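Non-structural protein NS2 (Bluetongue virus, PDB 1UTY) binds single-stranded RNA; the chain described here is its RNA-binding domain, the N-terminal part of a longer viral non-structural protein. Local coordinates at residues A65-S76 / W91-V101; I26-Q36 / F45-P53. One frame throughout, in Å; residues are numbered along the deposited sequence. Where two conformers were deposited one is given.

Contact 1 of 2, residues A65-S76 / W91-V101; sequences AYRIQDGQDIIS and WEEWKFEGVSV
Arg67 and Phe96 bury the most surface where 65-76 meets 91-101, and they touch directly. CD1 of Phe96 lies over the centre of one face of the Arg67 guanidinium, 3.6 Å from CZ of Arg67. The two planes are 35° apart. CG of Arg67 stands anti to the backbone N (chi1 179°), and a bend at chi3 (-93°) turns the head so that one face meets Phe96. The head is gripped twice. Its NH1 and NH2 meet the carboxylate of Glu92 end-on, one nitrogen to each oxygen, and NH2 to OE2 of Glu92 is 2.9 Å. Both oxygens use their syn lone pairs. NE and NH2 of Arg67 also close side-on on OG of Ser76. Together these bonds fix the rotation of the guanidinium. CB of Ser76 makes an off-centre CH-pi contact with Phe96.

Val99 lies on the opposite face of the sheet from Arg67, with Tyr66 and Ile68. Its CG2 approaches the edge of the Tyr66 ring at 4.1 Å from CD1 of Tyr66. Backbone bonds join the strands in parallel, among them N of Val99 to O of Arg67 at 2.7 Å.

Strand 64-70 thus lies between strand 97-110, its parallel partner, and the antiparallel strand 73-79 in the mixed sheet. Met78 of strand 73-79 packs on Phe96. Cys122 of strand 113-123, on the far side of 97-110, touches Val99.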
loop_
_atom_site.group_PDB
_atom_site.type_symbol
_atom_site.label_atom_id
_atom_site.label_comp_id
_atom_site.label_asym_id
_atom_site.label_seq_id
_atom_site.Cartn_x
_atom_site.Cartn_y
_atom_site.Cartn_z
ATOM N N ALA A 65 10.234 -3.246 -6.177
ATOM C CA ALA A 65 9.248 -2.238 -6.500
ATOM C C ALA A 65 8.628 -1.741 -5.197
ATOM O O ALA A 65 8.080 -2.526 -4.435
ATOM C CB ALA A 65 8.181 -2.836 -7.381
ATOM N N TYR A 66 8.733 -0.436 -4.943
ATOM C CA TYR A 66 8.229 0.165 -3.712
ATOM C C TYR A 66 7.282 1.331 -4.014
ATOM O O TYR A 66 7.619 2.247 -4.759
ATOM C CB TYR A 66 9.384 0.654 -2.842
ATOM C CG TYR A 66 10.407 -0.406 -2.503
ATOM C CD1 TYR A 66 10.206 -1.260 -1.434
ATOM C CD2 TYR A 66 11.588 -0.542 -3.243
ATOM C CE1 TYR A 66 11.130 -2.224 -1.107
ATOM C CE2 TYR A 66 12.532 -1.498 -2.916
ATOM C CZ TYR A 66 12.286 -2.337 -1.842
ATOM O OH TYR A 66 13.175 -3.307 -1.476
ATOM N N ARG A 67 6.093 1.277 -3.431
ATOM C CA ARG A 67 5.107 2.335 -3.596
ATOM C C ARG A 67 4.827 2.977 -2.251
ATOM O O ARG A 67 4.225 2.355 -1.379
ATOM C CB ARG A 67 3.821 1.771 -4.194
ATOM C CG ARG A 67 2.698 2.780 -4.392
ATOM C CD ARG A 67 1.630 2.296 -5.372
ATOM N NE ARG A 67 1.908 2.748 -6.743
ATOM C CZ ARG A 67 1.355 2.234 -7.852
ATOM N NH1 ARG A 67 0.493 1.205 -7.782
ATOM N NH2 ARG A 67 1.665 2.753 -9.038
ATOM N N ILE A 68 5.271 4.215 -2.073
ATOM C CA ILE A 68 4.976 4.915 -0.834
ATOM C C ILE A 68 3.561 5.462 -0.881
ATOM O O ILE A 68 3.218 6.186 -1.799
ATOM C CB ILE A 68 5.987 6.038 -0.567
ATOM C CG1 ILE A 68 7.380 5.453 -0.327
ATOM C CG2 ILE A 68 5.531 6.884 0.626
ATOM C CD1 ILE A 68 8.527 6.431 -0.602
ATOM N N GLN A 69 2.743 5.108 0.114
ATOM C CA GLN A 69 1.355 5.569 0.129
ATOM C C GLN A 69 1.003 6.526 1.260
ATOM O O GLN A 69 0.806 6.147 2.427
ATOM C CB GLN A 69 0.375 4.409 0.033
ATOM C CG GLN A 69 -0.303 4.379 -1.314
ATOM C CD GLN A 69 -0.122 3.067 -2.019
ATOM O OE1 GLN A 69 0.727 2.268 -1.629
ATOM N NE2 GLN A 69 -0.927 2.825 -3.054
ATOM N N ASP A 70 0.913 7.783 0.863
ATOM C CA ASP A 70 0.738 8.874 1.784
ATOM C C ASP A 70 -0.543 9.620 1.423
ATOM O O ASP A 70 -0.513 10.778 0.997
ATOM C CB ASP A 70 1.967 9.783 1.715
ATOM C CG ASP A 70 1.974 10.823 2.794
ATOM O OD1 ASP A 70 1.101 10.746 3.698
ATOM O OD2 ASP A 70 2.810 11.763 2.804
ATOM N N GLY A 71 -1.672 8.941 1.602
ATOM C CA GLY A 71 -2.961 9.517 1.264
ATOM C C GLY A 71 -3.104 9.684 -0.230
ATOM O O GLY A 71 -3.095 8.693 -0.974
ATOM N N GLN A 72 -3.207 10.937 -0.663
ATOM C CA GLN A 72 -3.327 11.260 -2.084
ATOM C C GLN A 72 -1.962 11.235 -2.781
ATOM O O GLN A 72 -1.890 11.026 -3.990
ATOM C CB GLN A 72 -4.005 12.628 -2.270
ATOM N N ASP A 73 -0.890 11.444 -2.012
ATOM C CA ASP A 73 0.478 11.420 -2.524
ATOM C C ASP A 73 0.991 9.989 -2.598
ATOM O O ASP A 73 1.163 9.321 -1.573
ATOM C CB ASP A 73 1.406 12.254 -1.638
ATOM C CG ASP A 73 1.110 13.737 -1.705
ATOM O OD1 ASP A 73 0.464 14.199 -2.672
ATOM O OD2 ASP A 73 1.488 14.530 -0.821
ATOM N N ILE A 74 1.226 9.526 -3.822
ATOM C CA ILE A 74 1.719 8.173 -4.079
ATOM C C ILE A 74 3.012 8.259 -4.890
ATOM O O ILE A 74 3.023 8.814 -5.996
ATOM C CB ILE A 74 0.642 7.338 -4.820
ATOM C CG1 ILE A 74 -0.678 7.337 -4.037
ATOM C CG2 ILE A 74 1.088 5.927 -4.975
ATOM C CD1 ILE A 74 -1.916 7.155 -4.876
ATOM N N ILE A 75 4.095 7.725 -4.332
ATOM C CA ILE A 75 5.397 7.706 -5.005
ATOM C C ILE A 75 5.807 6.274 -5.361
ATOM O O ILE A 75 5.974 5.443 -4.475
ATOM C CB ILE A 75 6.480 8.383 -4.126
ATOM C CG1 ILE A 75 5.977 9.726 -3.587
ATOM C CG2 ILE A 75 7.754 8.610 -4.933
ATOM C CD1 ILE A 75 5.966 9.829 -2.082
ATOM N N SER A 76 5.962 5.994 -6.652
ATOM C CA SER A 76 6.293 4.641 -7.105
ATOM C C SER A 76 7.747 4.571 -7.528
ATOM O O SER A 76 8.189 5.360 -8.362
ATOM C CB SER A 76 5.417 4.207 -8.284
ATOM O OG SER A 76 4.048 4.313 -7.968
ATOM N N TRP A 91 1.321 4.367 -12.044
ATOM C CA TRP A 91 2.259 3.531 -12.780
ATOM C C TRP A 91 1.776 2.083 -12.761
ATOM O O TRP A 91 2.364 1.216 -12.130
ATOM C CB TRP A 91 3.669 3.683 -12.192
ATOM C CG TRP A 91 4.758 3.403 -13.176
ATOM C CD1 TRP A 91 4.620 3.141 -14.513
ATOM C CD2 TRP A 91 6.161 3.358 -12.900
ATOM N NE1 TRP A 91 5.856 2.928 -15.080
ATOM C CE2 TRP A 91 6.819 3.054 -14.111
ATOM C CE3 TRP A 91 6.937 3.535 -11.741
ATOM C CZ2 TRP A 91 8.204 2.929 -14.198
ATOM C CZ3 TRP A 91 8.320 3.414 -11.834
ATOM C CH2 TRP A 91 8.938 3.117 -13.048
ATOM N N GLU A 92 0.703 1.838 -13.491
ATOM C CA GLU A 92 -0.155 0.684 -13.222
ATOM C C GLU A 92 0.159 -0.586 -14.002
ATOM O O GLU A 92 -0.448 -1.629 -13.746
ATOM C CB GLU A 92 -1.624 1.075 -13.419
ATOM C CG GLU A 92 -2.306 1.668 -12.189
ATOM C CD GLU A 92 -1.427 1.765 -10.940
ATOM O OE1 GLU A 92 -1.687 1.003 -9.980
ATOM O OE2 GLU A 92 -0.501 2.615 -10.888
ATOM N N GLU A 93 1.094 -0.503 -14.943
ATOM C CA GLU A 93 1.569 -1.690 -15.657
ATOM C C GLU A 93 2.340 -2.640 -14.712
ATOM O O GLU A 93 2.410 -3.841 -14.970
ATOM C CB GLU A 93 2.410 -1.302 -16.899
ATOM C CG GLU A 93 3.568 -0.343 -16.615
ATOM C CD GLU A 93 4.075 0.434 -17.836
ATOM O OE1 GLU A 93 4.482 -0.189 -18.857
ATOM O OE2 GLU A 93 4.100 1.686 -17.758
ATOM N N TRP A 94 2.873 -2.110 -13.609
ATOM C CA TRP A 94 3.721 -2.889 -12.701
ATOM C C TRP A 94 3.137 -3.045 -11.305
ATOM O O TRP A 94 2.376 -2.195 -10.855
ATOM C CB TRP A 94 5.114 -2.258 -12.555
ATOM C CG TRP A 94 5.766 -1.756 -13.795
ATOM C CD1 TRP A 94 6.043 -0.449 -14.088
ATOM C CD2 TRP A 94 6.257 -2.525 -14.914
ATOM N NE1 TRP A 94 6.658 -0.355 -15.313
ATOM C CE2 TRP A 94 6.806 -1.605 -15.847
ATOM C CE3 TRP A 94 6.276 -3.895 -15.233
ATOM C CZ2 TRP A 94 7.382 -2.006 -17.071
ATOM C CZ3 TRP A 94 6.850 -4.304 -16.464
ATOM C CH2 TRP A 94 7.386 -3.352 -17.366
ATOM N N LYS A 95 3.520 -4.134 -10.630
ATOM C CA LYS A 95 3.206 -4.383 -9.222
ATOM C C LYS A 95 4.202 -3.609 -8.345
ATOM O O LYS A 95 5.364 -3.433 -8.730
ATOM C CB LYS A 95 3.409 -5.875 -8.866
ATOM C CG LYS A 95 2.445 -6.884 -9.464
ATOM C CD LYS A 95 2.541 -8.272 -8.760
ATOM C CE LYS A 95 2.609 -9.406 -9.797
ATOM N NZ LYS A 95 1.744 -10.625 -9.527
ATOM N N PHE A 96 3.758 -3.224 -7.145
ATOM C CA PHE A 96 4.629 -2.639 -6.132
ATOM C C PHE A 96 4.312 -3.187 -4.761
ATOM O O PHE A 96 3.179 -3.563 -4.479
ATOM C CB PHE A 96 4.432 -1.126 -6.068
ATOM C CG PHE A 96 4.725 -0.446 -7.339
ATOM C CD1 PHE A 96 3.753 -0.362 -8.332
ATOM C CD2 PHE A 96 5.981 0.074 -7.569
ATOM C CE1 PHE A 96 4.044 0.238 -9.534
ATOM C CE2 PHE A 96 6.281 0.661 -8.746
ATOM C CZ PHE A 96 5.324 0.750 -9.748
ATOM N N GLU A 97 5.314 -3.184 -3.894
ATOM C CA GLU A 97 5.063 -3.317 -2.474
ATOM C C GLU A 97 4.508 -1.992 -1.938
ATOM O O GLU A 97 5.211 -0.981 -1.920
ATOM C CB GLU A 97 6.345 -3.686 -1.744
ATOM C CG GLU A 97 6.146 -3.832 -0.246
ATOM C CD GLU A 97 7.424 -4.136 0.496
ATOM O OE1 GLU A 97 8.421 -4.553 -0.139
ATOM O OE2 GLU A 97 7.429 -3.958 1.730
ATOM N N GLY A 98 3.244 -2.007 -1.516
ATOM C CA GLY A 98 2.636 -0.889 -0.814
ATOM C C GLY A 98 3.325 -0.626 0.516
ATOM O O GLY A 98 3.227 -1.390 1.454
ATOM N N VAL A 99 4.060 0.469 0.578
ATOM C CA VAL A 99 4.801 0.820 1.770
ATOM C C VAL A 99 3.993 1.899 2.473
ATOM O O VAL A 99 3.527 2.859 1.833
ATOM C CB VAL A 99 6.212 1.351 1.402
ATOM C CG1 VAL A 99 6.978 1.785 2.639
ATOM C CG2 VAL A 99 6.999 0.294 0.617
ATOM N N SER A 100 3.813 1.721 3.777
ATOM C CA SER A 100 3.142 2.703 4.617
ATOM C C SER A 100 4.071 3.817 5.142
ATOM O O SER A 100 5.292 3.637 5.298
ATOM C CB SER A 100 2.481 2.003 5.812
ATOM O OG SER A 100 1.292 1.335 5.422
ATOM N N VAL A 101 3.459 4.952 5.449
ATOM C CA VAL A 101 4.155 6.085 6.009
ATOM C C VAL A 101 3.812 6.168 7.485
ATOM O O VAL A 101 2.649 6.096 7.860
ATOM C CB VAL A 101 3.693 7.392 5.315
ATOM C CG1 VAL A 101 4.092 8.608 6.121
ATOM C CG2 VAL A 101 4.258 7.469 3.933
HETATM O O HOH W 1 9.166 -4.763 -2.763
HETATM O O HOH W 2 0.417 5.170 4.833
#

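Contact 2 of 2, residues I26-Q36 / F45-P53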
loop_
_atom_site.group_PDB
_atom_site.type_symbol
_atom_site.label_atom_id
_atom_site.label_comp_id
_atom_site.label_asym_id
_atom_site.label_seq_id
_atom_site.Cartn_x
_atom_site.Cartn_y
_atom_site.Cartn_z
ATOM N N ILE A 26 25.886 3.474 -4.287
ATOM C CA ILE A 26 26.352 4.840 -4.478
ATOM C C ILE A 26 26.518 5.568 -3.144
ATOM O O ILE A 26 27.516 6.241 -2.923
ATOM C CB ILE A 26 25.369 5.588 -5.420
ATOM C CG1 ILE A 26 25.509 5.090 -6.869
ATOM C CG2 ILE A 26 25.526 7.107 -5.325
ATOM C CD1 ILE A 26 26.940 5.005 -7.411
ATOM N N ALA A 27 25.545 5.422 -2.257
ATOM C CA ALA A 27 25.649 6.006 -0.932
ATOM C C ALA A 27 26.894 5.480 -0.211
ATOM O O ALA A 27 27.660 6.260 0.371
ATOM C CB ALA A 27 24.385 5.723 -0.133
ATOM N N LYS A 28 27.089 4.162 -0.280
ATOM C CA LYS A 28 28.226 3.471 0.330
ATOM C C LYS A 28 29.547 3.925 -0.280
ATOM O O LYS A 28 30.475 4.266 0.445
ATOM C CB LYS A 28 28.067 1.948 0.192
ATOM C CG LYS A 28 29.037 1.104 1.046
ATOM C CD LYS A 28 28.443 -0.271 1.351
ATOM C CE LYS A 28 29.520 -1.298 1.687
ATOM N NZ LYS A 28 30.015 -1.146 3.091
ATOM N N LEU A 29 29.612 3.940 -1.610
ATOM C CA LEU A 29 30.778 4.429 -2.335
ATOM C C LEU A 29 31.162 5.867 -1.945
ATOM O O LEU A 29 32.350 6.215 -1.947
ATOM C CB LEU A 29 30.556 4.322 -3.859
ATOM C CG LEU A 29 31.104 5.447 -4.768
ATOM C CD1 LEU A 29 32.503 5.134 -5.278
ATOM C CD2 LEU A 29 30.175 5.761 -5.934
ATOM N N SER A 30 30.168 6.698 -1.637
ATOM C CA SER A 30 30.429 8.105 -1.322
ATOM C C SER A 30 30.439 8.369 0.183
ATOM O O SER A 30 30.533 9.514 0.616
ATOM C CB SER A 30 29.426 9.006 -2.031
ATOM O OG SER A 30 29.158 8.506 -3.332
ATOM N N SER A 31 30.345 7.288 0.960
ATOM C CA SER A 31 30.400 7.320 2.425
ATOM C C SER A 31 29.230 8.108 3.058
ATOM O O SER A 31 29.397 8.817 4.059
ATOM C CB SER A 31 31.773 7.820 2.920
ATOM O OG SER A 31 32.832 7.093 2.316
ATOM N N GLN A 32 28.051 7.980 2.455
ATOM C CA GLN A 32 26.865 8.645 2.963
ATOM C C GLN A 32 25.820 7.587 3.336
ATOM O O GLN A 32 25.762 6.532 2.705
ATOM C CB GLN A 32 26.300 9.635 1.927
ATOM C CG GLN A 32 27.267 10.730 1.487
ATOM C CD GLN A 32 27.548 11.756 2.585
ATOM O OE1 GLN A 32 26.862 11.792 3.613
ATOM N NE2 GLN A 32 28.570 12.581 2.371
ATOM N N PRO A 33 25.027 7.840 4.371
ATOM C CA PRO A 33 23.963 6.894 4.746
ATOM C C PRO A 33 22.805 6.853 3.734
ATOM O O PRO A 33 22.331 5.764 3.421
ATOM C CB PRO A 33 23.498 7.375 6.132
ATOM C CG PRO A 33 24.100 8.743 6.347
ATOM C CD PRO A 33 25.112 9.002 5.276
ATOM N N TYR A 34 22.386 7.995 3.194
ATOM C CA TYR A 34 21.226 8.004 2.285
ATOM C C TYR A 34 21.567 8.261 0.834
ATOM O O TYR A 34 22.591 8.893 0.520
ATOM C CB TYR A 34 20.185 9.039 2.718
ATOM C CG TYR A 34 19.789 8.900 4.156
ATOM C CD1 TYR A 34 18.781 8.010 4.543
ATOM C CD2 TYR A 34 20.428 9.653 5.145
ATOM C CE1 TYR A 34 18.421 7.873 5.902
ATOM C CE2 TYR A 34 20.081 9.517 6.493
ATOM C CZ TYR A 34 19.076 8.636 6.864
ATOM O OH TYR A 34 18.751 8.516 8.198
ATOM N N CYS A 35 20.686 7.783 -0.048
ATOM C CA CYS A 35 20.640 8.320 -1.393
ATOM C C CYS A 35 19.373 9.140 -1.579
ATOM O O CYS A 35 18.258 8.590 -1.534
ATOM C CB CYS A 35 20.732 7.219 -2.442
ATOM S SG CYS A 35 21.038 7.886 -4.084
ATOM N N GLN A 36 19.530 10.447 -1.770
ATOM C CA GLN A 36 18.373 11.296 -2.038
ATOM C C GLN A 36 17.863 11.158 -3.481
ATOM O O GLN A 36 18.639 11.306 -4.449
ATOM C CB GLN A 36 18.675 12.762 -1.738
ATOM C CG GLN A 36 17.528 13.713 -2.070
ATOM C CD GLN A 36 17.906 15.196 -1.889
ATOM O OE1 GLN A 36 19.086 15.546 -1.903
ATOM N NE2 GLN A 36 16.911 16.055 -1.740
ATOM N N PHE A 45 19.646 13.142 -7.991
ATOM C CA PHE A 45 20.113 11.896 -7.411
ATOM C C PHE A 45 21.367 12.317 -6.650
ATOM O O PHE A 45 22.283 12.882 -7.234
ATOM C CB PHE A 45 20.390 10.882 -8.535
ATOM C CG PHE A 45 20.963 9.557 -8.070
ATOM C CD1 PHE A 45 22.324 9.421 -7.793
ATOM C CD2 PHE A 45 20.152 8.433 -7.952
ATOM C CE1 PHE A 45 22.862 8.182 -7.375
ATOM C CE2 PHE A 45 20.675 7.200 -7.537
ATOM C CZ PHE A 45 22.029 7.071 -7.255
ATOM N N LYS A 46 21.396 12.094 -5.336
ATOM C CA LYS A 46 22.553 12.507 -4.549
ATOM C C LYS A 46 22.667 11.800 -3.218
ATOM O O LYS A 46 21.720 11.820 -2.441
ATOM C CB LYS A 46 22.564 14.032 -4.316
ATOM C CG LYS A 46 23.598 14.467 -3.286
ATOM C CD LYS A 46 23.922 15.952 -3.331
ATOM C CE LYS A 46 25.269 16.231 -2.642
ATOM N NZ LYS A 46 25.563 17.694 -2.466
ATOM N N PRO A 47 23.831 11.194 -2.949
ATOM C CA PRO A 47 24.148 10.660 -1.618
ATOM C C PRO A 47 24.205 11.791 -0.595
ATOM O O PRO A 47 24.898 12.776 -0.835
ATOM C CB PRO A 47 25.553 10.063 -1.799
ATOM C CG PRO A 47 25.688 9.842 -3.234
ATOM C CD PRO A 47 24.933 10.960 -3.904
ATOM N N VAL A 48 23.470 11.658 0.508
ATOM C CA VAL A 48 23.427 12.709 1.531
ATOM C C VAL A 48 23.521 12.172 2.962
ATOM O O VAL A 48 23.332 10.976 3.203
ATOM C CB VAL A 48 22.178 13.607 1.396
ATOM C CG1 VAL A 48 22.295 14.480 0.170
ATOM C CG2 VAL A 48 20.886 12.767 1.391
ATOM N N LYS A 49 23.799 13.064 3.904
ATOM C CA LYS A 49 23.995 12.666 5.291
ATOM C C LYS A 49 22.662 12.475 6.002
ATOM O O LYS A 49 22.550 11.648 6.926
ATOM C CB LYS A 49 24.890 13.675 6.051
ATOM C CG LYS A 49 24.487 15.164 5.951
ATOM C CD LYS A 49 25.479 16.100 6.682
ATOM C CE LYS A 49 26.437 16.803 5.723
ATOM N NZ LYS A 49 27.529 17.623 6.406
ATOM N N ASN A 50 21.650 13.234 5.596
ATOM C CA ASN A 50 20.398 13.238 6.346
ATOM C C ASN A 50 19.157 13.595 5.517
ATOM O O ASN A 50 19.254 14.295 4.509
ATOM C CB ASN A 50 20.521 14.119 7.613
ATOM C CG ASN A 50 20.594 15.599 7.299
ATOM O OD1 ASN A 50 21.678 16.154 7.137
ATOM N ND2 ASN A 50 19.438 16.245 7.206
ATOM N N PRO A 51 17.996 13.102 5.937
ATOM C CA PRO A 51 16.732 13.497 5.303
ATOM C C PRO A 51 16.360 14.946 5.640
ATOM O O PRO A 51 16.715 15.457 6.692
ATOM C CB PRO A 51 15.712 12.532 5.910
ATOM C CG PRO A 51 16.295 12.123 7.195
ATOM C CD PRO A 51 17.791 12.155 7.048
ATOM N N GLU A 52 15.642 15.582 4.731
ATOM C CA GLU A 52 15.217 16.964 4.878
ATOM C C GLU A 52 13.788 16.976 5.404
ATOM O O GLU A 52 13.102 15.957 5.322
ATOM C CB GLU A 52 15.263 17.652 3.522
ATOM C CG GLU A 52 16.646 17.711 2.895
ATOM C CD GLU A 52 16.638 18.399 1.539
ATOM O OE1 GLU A 52 15.579 18.382 0.852
ATOM O OE2 GLU A 52 17.696 18.952 1.160
ATOM N N PRO A 53 13.343 18.111 5.951
ATOM C CA PRO A 53 11.962 18.256 6.429
ATOM C C PRO A 53 10.933 17.878 5.370
ATOM O O PRO A 53 11.152 18.105 4.185
ATOM C CB PRO A 53 11.863 19.744 6.753
ATOM C CG PRO A 53 13.243 20.118 7.106
ATOM C CD PRO A 53 14.138 19.328 6.192
#
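Ile26 sits on Phe45 and Pro47, where the end of helix 22-29 packs against the beta hairpin of strands 34-39 and 44-48. Its CG2 meets CG of Pro47 at 3.4 Å and also reaches the edge of the Phe45 ring. Ser30 follows the helix. Its OG bonds back to O of Ile26, and its side chain borders the Pro47 ring. A Schellman motif with Ser31 as C-prime residue ends the helix and turns the chain toward the hairpin. CG of Gln32 crosses Pro47 at 3.8 Å from CB of Pro47, and the bend at chi2 (-70°) carries OE1 on toward Lys49. Pro33 brings its ring up to the carbonyl oxygens of Val48 and Lys49.

Tyr34 forms an antiparallel hydrogen-bonded pair with Val48. Its ring edge faces O of Lys49, and CD of Pro51 lies 3.5 Å from CE2 of Tyr34. Its OH bonds to O of Pro145 of the second subunit. Cys35 faces Pro47 in a non-hydrogen-bonded pair, and its SG stands over the Phe45 ring, 3.6 Å from the centroid. Gln36 packs its CB on Val48, and its NE2 is hydrogen-bonded to OD1 of Asn11. Its backbone N bonds to O of Lys46 at 2.7 Å.

The contacts belong to one mixed sheet but to different parts of it. Contact 1 lies near the middle of the chain, its centre about 6 Å from the chain's centre, and that of contact 2 is about 16 Å out, on a hairpin at one edge of the sheet. Their centres are about 22 Å apart and they do not touch. Both are partly buried. Contact 1 joins parallel strands distant in sequence and adds a salt bridge to its apolar packing. Contact 2 joins antiparallel neighbours along the chain and a helix end, and its side chains meet mainly through apolar and sulfur-aromatic contacts, with Pro47 and Pro51 among the apolar partners. Both also reach the second subunit.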